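Local coordinates for protein shikimate dehydrogenase (NADP(+)) (Peptoclostridium difficile, PDB 5DZS) that probably catalyses the reversible NADPH-linked reduction of 3-dehydroshikimate to shikimate, a step of the chorismate pathway that leads to the aromatic amino acids, at residues D106-M111 with I205-I210; A112-Q117 with G175-N180; K119-L124 with T135-S140; G127-A132 with L179-V184. One frame throughout, in Å; residues are numbered along the deposited sequence.

Contact 1. Residues D106-M111 with I205-I210; sequences DSMFKM and ILIDLI
Met108 and Phe109 of helix 101-111 pack on Ile207 and Leu209 in a buried, wholly apolar helix-on-sheet contact. The helix leads from the substrate-binding part of the chain into the parallel Rossmann sheet, and here it lies over strand 205-208. The backbones stay well apart, with Phe109 CA 9.3 Å from Ile207 CA, so side chains fill the interval. Ile207 meets the helix with two branches. With chi1 at -61°, its CG2 is anti to the backbone N and meets the end of Met108, while CG1 carries CD1 to the Phe109 ring. That ring receives the methyl obliquely; the modelled separation is too short to be taken literally. Met108 was built in two conformers. In one of them CE sits 3.5 Å from Ile207 CG2 and 4.0 Å from Leu209 CD2, so these distances describe only part of the population. At the end of the strand, Asp208 OD1 accepts Ile210 N at 3.1 Å, from well above the carboxylate plane, closing an Asx turn, and Asn180 ND2 bonds the same oxygen. On the far side of the helix, Lys110 NZ reaches Asp106 OD2 at 2.7 Å. Leu209 is a predicted NADP(+)-binding residue, which puts one end of the contact beside the probable cofactor site. With methyl, thioether and ring as the only groups that meet, shape rather than bond direction fixes the fit.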
loop_
_atom_site.group_PDB
_atom_site.type_symbol
_atom_site.label_atom_id
_atom_site.label_comp_id
_atom_site.label_asym_id
_atom_site.label_seq_id
_atom_site.Cartn_x
_atom_site.Cartn_y
_atom_site.Cartn_z
ATOM N N ASP B 106 6.181 3.774 15.371
ATOM C CA ASP B 106 6.512 2.376 15.622
ATOM C C ASP B 106 7.970 2.130 15.248
ATOM O O ASP B 106 8.730 1.532 15.998
ATOM C CB ASP B 106 5.607 1.451 14.824
ATOM C CG ASP B 106 5.961 -0.004 15.009
ATOM O OD1 ASP B 106 5.830 -0.508 16.134
ATOM O OD2 ASP B 106 6.354 -0.650 14.024
ATOM N N SER B 107 8.343 2.606 14.073
ATOM C CA SER B 107 9.700 2.490 13.558
ATOM C C SER B 107 10.762 3.097 14.496
ATOM O O SER B 107 11.776 2.439 14.821
ATOM C CB SER B 107 9.757 3.193 12.202
ATOM O OG SER B 107 11.037 3.093 11.630
ATOM N N MET B 108 10.506 4.340 14.917
ATOM C CA MET B 108 11.372 5.123 15.821
ATOM C C MET B 108 11.556 4.437 17.182
ATOM O O MET B 108 12.656 4.406 17.731
ATOM C CB MET B 108 10.754 6.518 16.026
ATOM C CG MET B 108 11.430 7.400 17.077
ATOM S SD MET B 108 10.559 8.966 17.412
ATOM C CE MET B 108 9.041 8.361 18.140
ATOM N N PHE B 109 10.463 3.915 17.726
ATOM C CA PHE B 109 10.487 3.221 19.029
ATOM C C PHE B 109 11.287 1.928 18.957
ATOM O O PHE B 109 12.052 1.620 19.870
ATOM C CB PHE B 109 9.079 2.953 19.557
ATOM C CG PHE B 109 8.479 4.116 20.293
ATOM C CD1 PHE B 109 7.900 5.163 19.608
ATOM C CD2 PHE B 109 8.486 4.155 21.676
ATOM C CE1 PHE B 109 7.334 6.229 20.280
ATOM C CE2 PHE B 109 7.931 5.229 22.361
ATOM C CZ PHE B 109 7.348 6.261 21.660
ATOM N N LYS B 110 11.129 1.179 17.872
ATOM C CA LYS B 110 11.895 -0.052 17.692
ATOM C C LYS B 110 13.372 0.253 17.547
ATOM O O LYS B 110 14.208 -0.417 18.133
ATOM C CB LYS B 110 11.422 -0.822 16.458
ATOM C CG LYS B 110 10.060 -1.464 16.612
ATOM C CD LYS B 110 9.588 -2.030 15.290
ATOM C CE LYS B 110 8.256 -2.741 15.432
ATOM N NZ LYS B 110 7.639 -2.980 14.102
ATOM N N MET B 111 13.696 1.277 16.775
ATOM C CA MET B 111 15.088 1.637 16.545
ATOM C C MET B 111 15.758 2.062 17.856
ATOM O O MET B 111 16.902 1.683 18.125
ATOM C CB MET B 111 15.165 2.734 15.471
ATOM C CG MET B 111 16.549 3.292 15.186
ATOM S SD MET B 111 17.135 4.440 16.448
ATOM C CE MET B 111 15.896 5.745 16.364
ATOM N N ILE B 205 12.462 8.961 29.938
ATOM C CA ILE B 205 12.709 8.983 28.491
ATOM C C ILE B 205 11.989 10.160 27.845
ATOM O O ILE B 205 10.809 10.389 28.121
ATOM C CB ILE B 205 12.186 7.683 27.843
ATOM C CG1 ILE B 205 12.820 6.456 28.529
ATOM C CG2 ILE B 205 12.445 7.681 26.340
ATOM C CD1 ILE B 205 12.203 5.134 28.121
ATOM N N LEU B 206 12.717 10.933 27.045
ATOM C CA LEU B 206 12.133 12.041 26.306
ATOM C C LEU B 206 12.135 11.726 24.825
ATOM O O LEU B 206 13.166 11.353 24.269
ATOM C CB LEU B 206 12.902 13.350 26.493
ATOM C CG LEU B 206 12.730 14.138 27.783
ATOM C CD1 LEU B 206 13.389 13.407 28.936
ATOM C CD2 LEU B 206 13.336 15.523 27.599
ATOM N N ILE B 207 10.986 11.887 24.183
ATOM C CA ILE B 207 10.892 11.699 22.745
ATOM C C ILE B 207 10.407 13.004 22.141
ATOM O O ILE B 207 9.359 13.519 22.519
ATOM C CB ILE B 207 9.932 10.553 22.371
ATOM C CG1 ILE B 207 10.446 9.241 22.984
ATOM C CG2 ILE B 207 9.800 10.442 20.853
ATOM C CD1 ILE B 207 9.493 8.079 22.839
ATOM N N ASP B 208 11.180 13.553 21.214
ATOM C CA ASP B 208 10.775 14.796 20.562
ATOM C C ASP B 208 10.541 14.519 19.085
ATOM O O ASP B 208 11.440 14.068 18.404
ATOM C CB ASP B 208 11.855 15.873 20.755
ATOM C CG ASP B 208 11.344 17.283 20.461
ATOM O OD1 ASP B 208 10.210 17.428 19.936
ATOM O OD2 ASP B 208 12.071 18.246 20.781
ATOM N N LEU B 209 9.336 14.781 18.593
ATOM C CA LEU B 209 9.052 14.535 17.177
ATOM C C LEU B 209 9.688 15.592 16.287
ATOM O O LEU B 209 9.801 15.404 15.069
ATOM C CB LEU B 209 7.552 14.424 16.919
ATOM C CG LEU B 209 6.827 13.321 17.700
ATOM C CD1 LEU B 209 5.382 13.173 17.240
ATOM C CD2 LEU B 209 7.565 11.989 17.616
ATOM N N ILE B 210 10.113 16.696 16.886
ATOM C CA ILE B 210 10.769 17.760 16.149
ATOM C C ILE B 210 12.197 17.371 15.831
ATOM O O ILE B 210 12.849 16.637 16.580
ATOM C CB ILE B 210 10.825 19.066 16.977
ATOM C CG1 ILE B 210 9.410 19.562 17.318
ATOM C CG2 ILE B 210 11.616 20.141 16.247
ATOM C CD1 ILE B 210 8.526 19.847 16.118
#

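Contact 2. Residues A112-Q117 with G175-N180; sequences ANIDVQ and GDIILN
Ile114 and Val116 lie in an irregular connection, extended at Ile114 and Asp115, that passes over strand 177-180 at Ile177, coming nearest where Val116 CA is 8.3 Å from Ile177 CA. The connection starts as helix 101-111 ends in a Schellman motif, Asn113 taking a positive phi of 57°. Beyond that turn the side chains divide between the two sides: the CB of Ile114 points at the strand, that of Asp115 away from it. One methyl group, Ile177 CD1, carries the contact. It is 3.9 Å from Ile114 CG2 and also 3.9 Å from Val116 CG1, so the loop grips the tip of the isoleucine with two branched residues. The nearly straight outer branch of Ile177, chi2 164°, carries that methyl out to them. Val116 meets it at about a right angle and Ile114 at a slant. On the outer side, Asp115 OD1 weakly accepts Gln117 N at 3.3 Å. Around this small cluster, Ile205 of the adjoining strand touches both Ile114 and Ile177, Ala121 touches Ile177 from strand 120-124, and Phe137 reaches Val116. The loop thus leads from helix 101-111 into strand 120-124, passing over the sheet and touching helix 128-139 on the way.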
loop_
_atom_site.group_PDB
_atom_site.type_symbol
_atom_site.label_atom_id
_atom_site.label_comp_id
_atom_site.label_asym_id
_atom_site.label_seq_id
_atom_site.Cartn_x
_atom_site.Cartn_y
_atom_site.Cartn_z
ATOM N N ALA B 112 15.027 2.821 18.672
ATOM C CA ALA B 112 15.533 3.311 19.950
ATOM C C ALA B 112 15.405 2.267 21.074
ATOM O O ALA B 112 15.780 2.542 22.214
ATOM C CB ALA B 112 14.797 4.586 20.331
ATOM N N ASN B 113 14.885 1.080 20.764
ATOM C CA ASN B 113 14.720 0.025 21.768
ATOM C C ASN B 113 13.882 0.492 22.954
ATOM O O ASN B 113 14.258 0.275 24.109
ATOM C CB ASN B 113 16.086 -0.481 22.272
ATOM C CG ASN B 113 16.990 -0.969 21.153
ATOM O OD1 ASN B 113 18.159 -0.584 21.074
ATOM N ND2 ASN B 113 16.456 -1.811 20.276
ATOM N N ILE B 114 12.750 1.132 22.672
ATOM C CA ILE B 114 11.849 1.605 23.715
ATOM C C ILE B 114 10.544 0.805 23.654
ATOM O O ILE B 114 9.759 0.936 22.702
ATOM C CB ILE B 114 11.536 3.109 23.577
ATOM C CG1 ILE B 114 12.817 3.945 23.635
ATOM C CG2 ILE B 114 10.580 3.551 24.678
ATOM C CD1 ILE B 114 12.619 5.387 23.217
ATOM N N ASP B 115 10.327 -0.037 24.665
ATOM C CA ASP B 115 9.108 -0.832 24.774
ATOM C C ASP B 115 8.190 -0.064 25.712
ATOM O O ASP B 115 8.567 0.218 26.845
ATOM C CB ASP B 115 9.431 -2.218 25.347
ATOM C CG ASP B 115 8.208 -3.115 25.465
ATOM O OD1 ASP B 115 7.199 -2.880 24.766
ATOM O OD2 ASP B 115 8.271 -4.077 26.264
ATOM N N VAL B 116 6.991 0.275 25.252
ATOM C CA VAL B 116 6.055 1.061 26.064
ATOM C C VAL B 116 5.119 0.184 26.903
ATOM O O VAL B 116 4.314 0.697 27.683
ATOM C CB VAL B 116 5.219 2.037 25.193
ATOM C CG1 VAL B 116 6.126 2.828 24.254
ATOM C CG2 VAL B 116 4.171 1.302 24.381
ATOM N N GLN B 117 5.230 -1.132 26.728
ATOM C CA GLN B 117 4.420 -2.107 27.466
ATOM C C GLN B 117 4.423 -1.843 28.969
ATOM O O GLN B 117 5.479 -1.790 29.590
ATOM C CB GLN B 117 4.956 -3.522 27.202
ATOM C CG GLN B 117 4.317 -4.630 28.031
ATOM C CD GLN B 117 2.828 -4.776 27.785
ATOM O OE1 GLN B 117 2.336 -4.483 26.698
ATOM N NE2 GLN B 117 2.103 -5.255 28.792
ATOM N N GLY B 175 6.274 9.761 35.407
ATOM C CA GLY B 175 6.121 8.637 34.489
ATOM C C GLY B 175 7.406 8.210 33.815
ATOM O O GLY B 175 8.486 8.704 34.128
ATOM N N ASP B 176 7.272 7.278 32.879
ATOM C CA ASP B 176 8.408 6.751 32.129
ATOM C C ASP B 176 8.775 7.610 30.928
ATOM O O ASP B 176 9.928 8.000 30.761
ATOM C CB ASP B 176 8.075 5.345 31.618
ATOM C CG ASP B 176 7.872 4.356 32.741
ATOM O OD1 ASP B 176 8.880 3.975 33.366
ATOM O OD2 ASP B 176 6.716 3.941 32.982
ATOM N N ILE B 177 7.779 7.899 30.094
ATOM C CA ILE B 177 7.990 8.601 28.835
ATOM C C ILE B 177 7.223 9.907 28.695
ATOM O O ILE B 177 6.046 9.990 29.052
ATOM C CB ILE B 177 7.522 7.702 27.663
ATOM C CG1 ILE B 177 8.369 6.428 27.590
ATOM C CG2 ILE B 177 7.565 8.453 26.338
ATOM C CD1 ILE B 177 7.746 5.332 26.750
ATOM N N ILE B 178 7.909 10.929 28.200
ATOM C CA ILE B 178 7.256 12.185 27.849
ATOM C C ILE B 178 7.594 12.444 26.378
ATOM O O ILE B 178 8.770 12.496 25.975
ATOM C CB ILE B 178 7.603 13.356 28.796
ATOM C CG1 ILE B 178 6.741 14.585 28.459
ATOM C CG2 ILE B 178 9.091 13.680 28.779
ATOM C CD1 ILE B 178 6.816 15.679 29.509
ATOM N N LEU B 179 6.542 12.605 25.587
ATOM C CA LEU B 179 6.667 12.783 24.146
ATOM C C LEU B 179 6.133 14.153 23.726
ATOM O O LEU B 179 4.982 14.524 24.049
ATOM C CB LEU B 179 5.945 11.644 23.443
ATOM C CG LEU B 179 6.012 11.612 21.900
ATOM C CD1 LEU B 179 5.936 10.192 21.372
ATOM C CD2 LEU B 179 4.937 12.481 21.267
ATOM N N ASN B 180 6.981 14.912 23.040
ATOM C CA ASN B 180 6.591 16.223 22.547
ATOM C C ASN B 180 5.962 16.169 21.158
ATOM O O ASN B 180 6.660 15.922 20.164
ATOM C CB ASN B 180 7.789 17.163 22.467
ATOM C CG ASN B 180 7.405 18.520 21.911
ATOM O OD1 ASN B 180 6.351 19.059 22.248
ATOM N ND2 ASN B 180 8.243 19.068 21.040
#

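Contact 3. Residues K119-L124 with T135-S140; sequences KVAVIL and TYFIDS
Phe137 is the centre of this contact: its ring, borne on helix 128-139, packs against strand 120-124 at Ala121 and Ile123, the two strand residues whose CB atoms point to the helix. The two strand partners use the ring differently. Ala121 presents its methyl to one face, CB lying 4.2 Å from the ring centroid and only 12° off the normal, a CH-pi contact almost over the middle of the ring. Ile123 comes instead to the edge, near the ring plane, where CG1 is 3.8 Å from Phe137 CE2 and CD1 is 3.8 Å from Phe137 CD2. Its CG1 and CD1 run alongside that edge, the two side chains lying next to one another and pointing opposite ways. With its chi1 of -76°, Phe137 holds CG beside its backbone N and opposite the carbonyl carbon, and from there the ring extends to the strand. The small methyl on one side and the longer aliphatic arm at the rim together probably restrict how the ring can tilt. Nearby, the helix finishes with Tyr136 O accepting two donors from one residue: Ser140 OG at 3.0 Å, from above the carbonyl plane, and Ser140 N, also at 3.0 Å. Asp139 forms a salt bridge with Arg81 and packs on Glu92 of the second subunit. Strand 120-124 and helix 128-139 are the first two elements of a beta-alpha-beta unit whose closing strand, 144-149, sends Leu145 to Phe137; from the other neighbouring strand, 177-180, Leu179 touches the same ring.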
loop_
_atom_site.group_PDB
_atom_site.type_symbol
_atom_site.label_atom_id
_atom_site.label_comp_id
_atom_site.label_asym_id
_atom_site.label_seq_id
_atom_site.Cartn_x
_atom_site.Cartn_y
_atom_site.Cartn_z
ATOM N N LYS B 119 4.003 0.783 30.672
ATOM C CA LYS B 119 4.614 2.027 31.136
ATOM C C LYS B 119 3.619 3.176 31.284
ATOM O O LYS B 119 2.434 3.037 30.989
ATOM C CB LYS B 119 5.767 2.411 30.222
ATOM C CG LYS B 119 6.904 1.413 30.310
ATOM C CD LYS B 119 8.120 1.866 29.538
ATOM C CE LYS B 119 9.238 0.844 29.684
ATOM N NZ LYS B 119 10.402 1.171 28.816
ATOM N N VAL B 120 4.116 4.296 31.797
ATOM C CA VAL B 120 3.316 5.500 31.981
ATOM C C VAL B 120 3.905 6.533 31.038
ATOM O O VAL B 120 5.117 6.760 31.041
ATOM C CB VAL B 120 3.385 6.031 33.433
ATOM C CG1 VAL B 120 2.568 7.314 33.579
ATOM C CG2 VAL B 120 2.903 4.976 34.419
ATOM N N ALA B 121 3.057 7.143 30.213
ATOM C CA ALA B 121 3.522 8.143 29.254
ATOM C C ALA B 121 2.625 9.358 29.220
ATOM O O ALA B 121 1.423 9.292 29.520
ATOM C CB ALA B 121 3.627 7.540 27.860
ATOM N N VAL B 122 3.237 10.473 28.845
ATOM C CA VAL B 122 2.548 11.723 28.678
ATOM C C VAL B 122 2.852 12.226 27.278
ATOM O O VAL B 122 4.010 12.238 26.856
ATOM C CB VAL B 122 3.020 12.784 29.683
ATOM C CG1 VAL B 122 2.441 14.159 29.342
ATOM C CG2 VAL B 122 2.638 12.369 31.088
ATOM N N ILE B 123 1.801 12.603 26.558
ATOM C CA ILE B 123 1.944 13.232 25.248
ATOM C C ILE B 123 1.671 14.717 25.429
ATOM O O ILE B 123 0.648 15.103 26.014
ATOM C CB ILE B 123 0.929 12.705 24.220
ATOM C CG1 ILE B 123 1.181 11.222 23.926
ATOM C CG2 ILE B 123 1.016 13.533 22.931
ATOM C CD1 ILE B 123 0.054 10.542 23.180
ATOM N N LEU B 124 2.578 15.550 24.933
ATOM C CA LEU B 124 2.404 16.988 24.972
ATOM C C LEU B 124 1.790 17.456 23.664
ATOM O O LEU B 124 2.392 17.271 22.590
ATOM C CB LEU B 124 3.742 17.693 25.152
ATOM C CG LEU B 124 4.586 17.286 26.351
ATOM C CD1 LEU B 124 5.921 18.004 26.287
ATOM C CD2 LEU B 124 3.832 17.587 27.639
ATOM N N THR B 135 -2.772 6.609 19.663
ATOM C CA THR B 135 -3.175 5.350 19.032
ATOM C C THR B 135 -2.069 4.294 19.185
ATOM O O THR B 135 -2.336 3.147 19.575
ATOM C CB THR B 135 -3.524 5.576 17.541
ATOM O OG1 THR B 135 -4.515 6.611 17.425
ATOM C CG2 THR B 135 -4.062 4.306 16.894
ATOM N N TYR B 136 -0.833 4.690 18.894
ATOM C CA TYR B 136 0.307 3.787 19.016
ATOM C C TYR B 136 0.516 3.315 20.452
ATOM O O TYR B 136 0.646 2.108 20.697
ATOM C CB TYR B 136 1.585 4.453 18.492
ATOM C CG TYR B 136 2.819 3.651 18.793
ATOM C CD1 TYR B 136 3.139 2.536 18.044
ATOM C CD2 TYR B 136 3.649 3.996 19.846
ATOM C CE1 TYR B 136 4.267 1.789 18.329
ATOM C CE2 TYR B 136 4.776 3.255 20.150
ATOM C CZ TYR B 136 5.084 2.155 19.389
ATOM O OH TYR B 136 6.216 1.417 19.704
ATOM N N PHE B 137 0.567 4.253 21.398
ATOM C CA PHE B 137 0.772 3.890 22.807
ATOM C C PHE B 137 -0.297 2.907 23.336
ATOM O O PHE B 137 0.034 1.940 24.022
ATOM C CB PHE B 137 0.807 5.130 23.723
ATOM C CG PHE B 137 2.097 5.926 23.683
ATOM C CD1 PHE B 137 3.336 5.314 23.806
ATOM C CD2 PHE B 137 2.059 7.313 23.661
ATOM C CE1 PHE B 137 4.506 6.068 23.819
ATOM C CE2 PHE B 137 3.221 8.072 23.680
ATOM C CZ PHE B 137 4.444 7.455 23.755
ATOM N N ILE B 138 -1.567 3.168 23.029
ATOM C CA ILE B 138 -2.676 2.312 23.484
ATOM C C ILE B 138 -2.588 0.908 22.892
ATOM O O ILE B 138 -2.818 -0.082 23.589
ATOM C CB ILE B 138 -4.056 2.899 23.109
ATOM C CG1 ILE B 138 -4.282 4.267 23.775
ATOM C CG2 ILE B 138 -5.172 1.935 23.498
ATOM C CD1 ILE B 138 -4.472 4.226 25.276
ATOM N N ASP B 139 -2.285 0.827 21.603
ATOM C CA ASP B 139 -2.143 -0.465 20.943
ATOM C C ASP B 139 -0.958 -1.244 21.498
ATOM O O ASP B 139 -0.973 -2.475 21.511
ATOM C CB ASP B 139 -1.946 -0.287 19.438
ATOM C CG ASP B 139 -3.191 0.212 18.727
ATOM O OD1 ASP B 139 -4.297 0.245 19.325
ATOM O OD2 ASP B 139 -3.064 0.561 17.540
ATOM N N SER B 140 0.069 -0.529 21.956
ATOM C CA SER B 140 1.288 -1.167 22.463
ATOM C C SER B 140 1.244 -1.543 23.946
ATOM O O SER B 140 2.265 -1.930 24.511
ATOM C CB SER B 140 2.500 -0.278 22.193
ATOM O OG SER B 140 2.666 -0.056 20.806
#

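Contact 4. Residues G127-A132 with L179-V184; sequences GGASKA and LNATPV. With SO4 (sulfate ion), chain D.
The methyl of Ala181 rests almost on the backbone of a helix: its CB is 3.9 Å from Ser130 N and 4.1 Å from Ser130 CB. Helix and chain come within 5.5 Å at these two residues, measured from Ser130 CA to Ala181 CA, an approach compatible with the small side chains that meet there. Ala129 CB adds a looser touch at 4.4 Å from Ala181 CB. Ser130 takes its hydroxyl elsewhere: chi1 of 176° sets OG anti to the backbone N, and it bonds the carbonyl of Gly125. At the end of strand 177-180 the chain folds round Asn180, whose OD1 accepts Thr182 OG1 in the carbonyl plane, on a lone pair, at 2.6 Å, and Thr182 N from above that plane, forming an Asx turn. Thr182 OG1 in turn accepts Val184 N in an ST turn, so Asn180 and Thr182, flanking Ala181, shape the bend. At the helix start, where Gly127 is the N-cap, Gly128 N bonds two sulfate oxygens, O4 at 3.2 Å and, straighter, O1 at 3.3 Å (N-H...O 162°); both glycines have two conformers, so this detail is provisional. Lys65 N, of the predicted proton acceptor, also bonds the ion, which probably comes from the crystallisation liquor. A glycine-rich turn holding an anion at a helix N-terminus is consistent with the Rossmann site for dinucleotide phosphates, where the helix end would probably favour negative charge.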
loop_
_atom_site.group_PDB
_atom_site.type_symbol
_atom_site.label_atom_id
_atom_site.label_comp_id
_atom_site.label_asym_id
_atom_site.label_seq_id
_atom_site.Cartn_x
_atom_site.Cartn_y
_atom_site.Cartn_z
ATOM N N GLY B 127 -2.573 17.739 18.457
ATOM C CA GLY B 127 -2.759 17.718 17.001
ATOM C C GLY B 127 -2.879 16.310 16.437
ATOM O O GLY B 127 -3.145 15.361 17.172
ATOM N N GLY B 128 -2.681 16.170 15.126
ATOM C CA GLY B 128 -2.764 14.857 14.478
ATOM C C GLY B 128 -1.688 13.898 14.951
ATOM O O GLY B 128 -1.929 12.691 15.107
ATOM N N ALA B 129 -0.487 14.436 15.141
ATOM C CA ALA B 129 0.675 13.674 15.663
ATOM C C ALA B 129 0.379 13.082 17.039
ATOM O O ALA B 129 0.669 11.915 17.312
ATOM C CB ALA B 129 1.908 14.557 15.700
ATOM N N SER B 130 -0.227 13.892 17.895
ATOM C CA SER B 130 -0.654 13.458 19.197
ATOM C C SER B 130 -1.660 12.304 19.098
ATOM O O SER B 130 -1.605 11.363 19.896
ATOM C CB SER B 130 -1.288 14.643 19.932
ATOM O OG SER B 130 -1.817 14.283 21.190
ATOM N N LYS B 131 -2.577 12.385 18.127
ATOM C CA LYS B 131 -3.595 11.348 17.937
ATOM C C LYS B 131 -2.956 10.013 17.521
ATOM O O LYS B 131 -3.373 8.940 17.976
ATOM C CB LYS B 131 -4.644 11.792 16.903
ATOM C CG LYS B 131 -5.589 12.897 17.367
ATOM C CD LYS B 131 -6.523 13.332 16.241
ATOM C CE LYS B 131 -7.605 14.283 16.725
ATOM N NZ LYS B 131 -7.077 15.548 17.303
ATOM N N ALA B 132 -1.936 10.093 16.675
ATOM C CA ALA B 132 -1.217 8.904 16.218
ATOM C C ALA B 132 -0.441 8.291 17.362
ATOM O O ALA B 132 -0.392 7.071 17.497
ATOM C CB ALA B 132 -0.272 9.245 15.088
ATOM N N LEU B 179 6.542 12.605 25.587
ATOM C CA LEU B 179 6.667 12.783 24.146
ATOM C C LEU B 179 6.133 14.153 23.726
ATOM O O LEU B 179 4.982 14.524 24.049
ATOM C CB LEU B 179 5.945 11.644 23.443
ATOM C CG LEU B 179 6.012 11.612 21.900
ATOM C CD1 LEU B 179 5.936 10.192 21.372
ATOM C CD2 LEU B 179 4.937 12.481 21.267
ATOM N N ASN B 180 6.981 14.912 23.040
ATOM C CA ASN B 180 6.591 16.223 22.547
ATOM C C ASN B 180 5.962 16.169 21.158
ATOM O O ASN B 180 6.660 15.922 20.164
ATOM C CB ASN B 180 7.789 17.163 22.467
ATOM C CG ASN B 180 7.405 18.520 21.911
ATOM O OD1 ASN B 180 6.351 19.059 22.248
ATOM N ND2 ASN B 180 8.243 19.068 21.040
ATOM N N ALA B 181 4.658 16.413 21.095
ATOM C CA ALA B 181 3.926 16.475 19.829
ATOM C C ALA B 181 3.491 17.921 19.523
ATOM O O ALA B 181 2.613 18.128 18.689
ATOM C CB ALA B 181 2.711 15.563 19.867
ATOM N N THR B 182 4.113 18.901 20.181
ATOM C CA THR B 182 3.801 20.316 19.970
ATOM C C THR B 182 4.779 20.901 18.958
ATOM O O THR B 182 5.842 20.338 18.730
ATOM C CB THR B 182 3.907 21.146 21.268
ATOM O OG1 THR B 182 5.283 21.373 21.620
ATOM C CG2 THR B 182 3.169 20.476 22.419
ATOM N N PRO B 183 4.430 22.047 18.358
ATOM C CA PRO B 183 5.368 22.664 17.424
ATOM C C PRO B 183 6.482 23.459 18.127
ATOM O O PRO B 183 7.263 24.132 17.460
ATOM C CB PRO B 183 4.473 23.595 16.599
ATOM C CG PRO B 183 3.340 23.935 17.494
ATOM C CD PRO B 183 3.145 22.768 18.423
ATOM N N VAL B 184 6.559 23.376 19.454
ATOM C CA VAL B 184 7.573 24.103 20.214
ATOM C C VAL B 184 8.950 23.451 20.097
ATOM O O VAL B 184 9.082 22.229 20.218
ATOM C CB VAL B 184 7.190 24.193 21.706
ATOM C CG1 VAL B 184 8.255 24.947 22.494
ATOM C CG2 VAL B 184 5.831 24.858 21.862
HETATM S S SO4 D . -2.552 19.340 12.969
HETATM O O1 SO4 D . -1.381 18.828 13.699
HETATM O O2 SO4 D . -3.068 20.556 13.689
HETATM O O3 SO4 D . -2.232 19.714 11.573
HETATM O O4 SO4 D . -3.603 18.304 12.977
#

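All four contacts are built on one parallel sheet, and its adjacent strands 120-124, 177-180 and 205-208 tie them together. Contacts 1, 2 and 3 are buried and apolar, and they share a continuous hydrophobic layer: Phe109 of contact 1 packs on Val116 of contact 2 and on Phe137 of contact 3. Contact 4 is only partly buried. It shares strand 177-180 with contact 2 and helix 128-139 with contact 3, but sits at the opposite ends of both, where small residues, polar turns and a bound anion replace rings and branched aliphatics. Leu209 of contact 1 packs on the carbonyl of Asn180 in contact 4, near the predicted cofactor site.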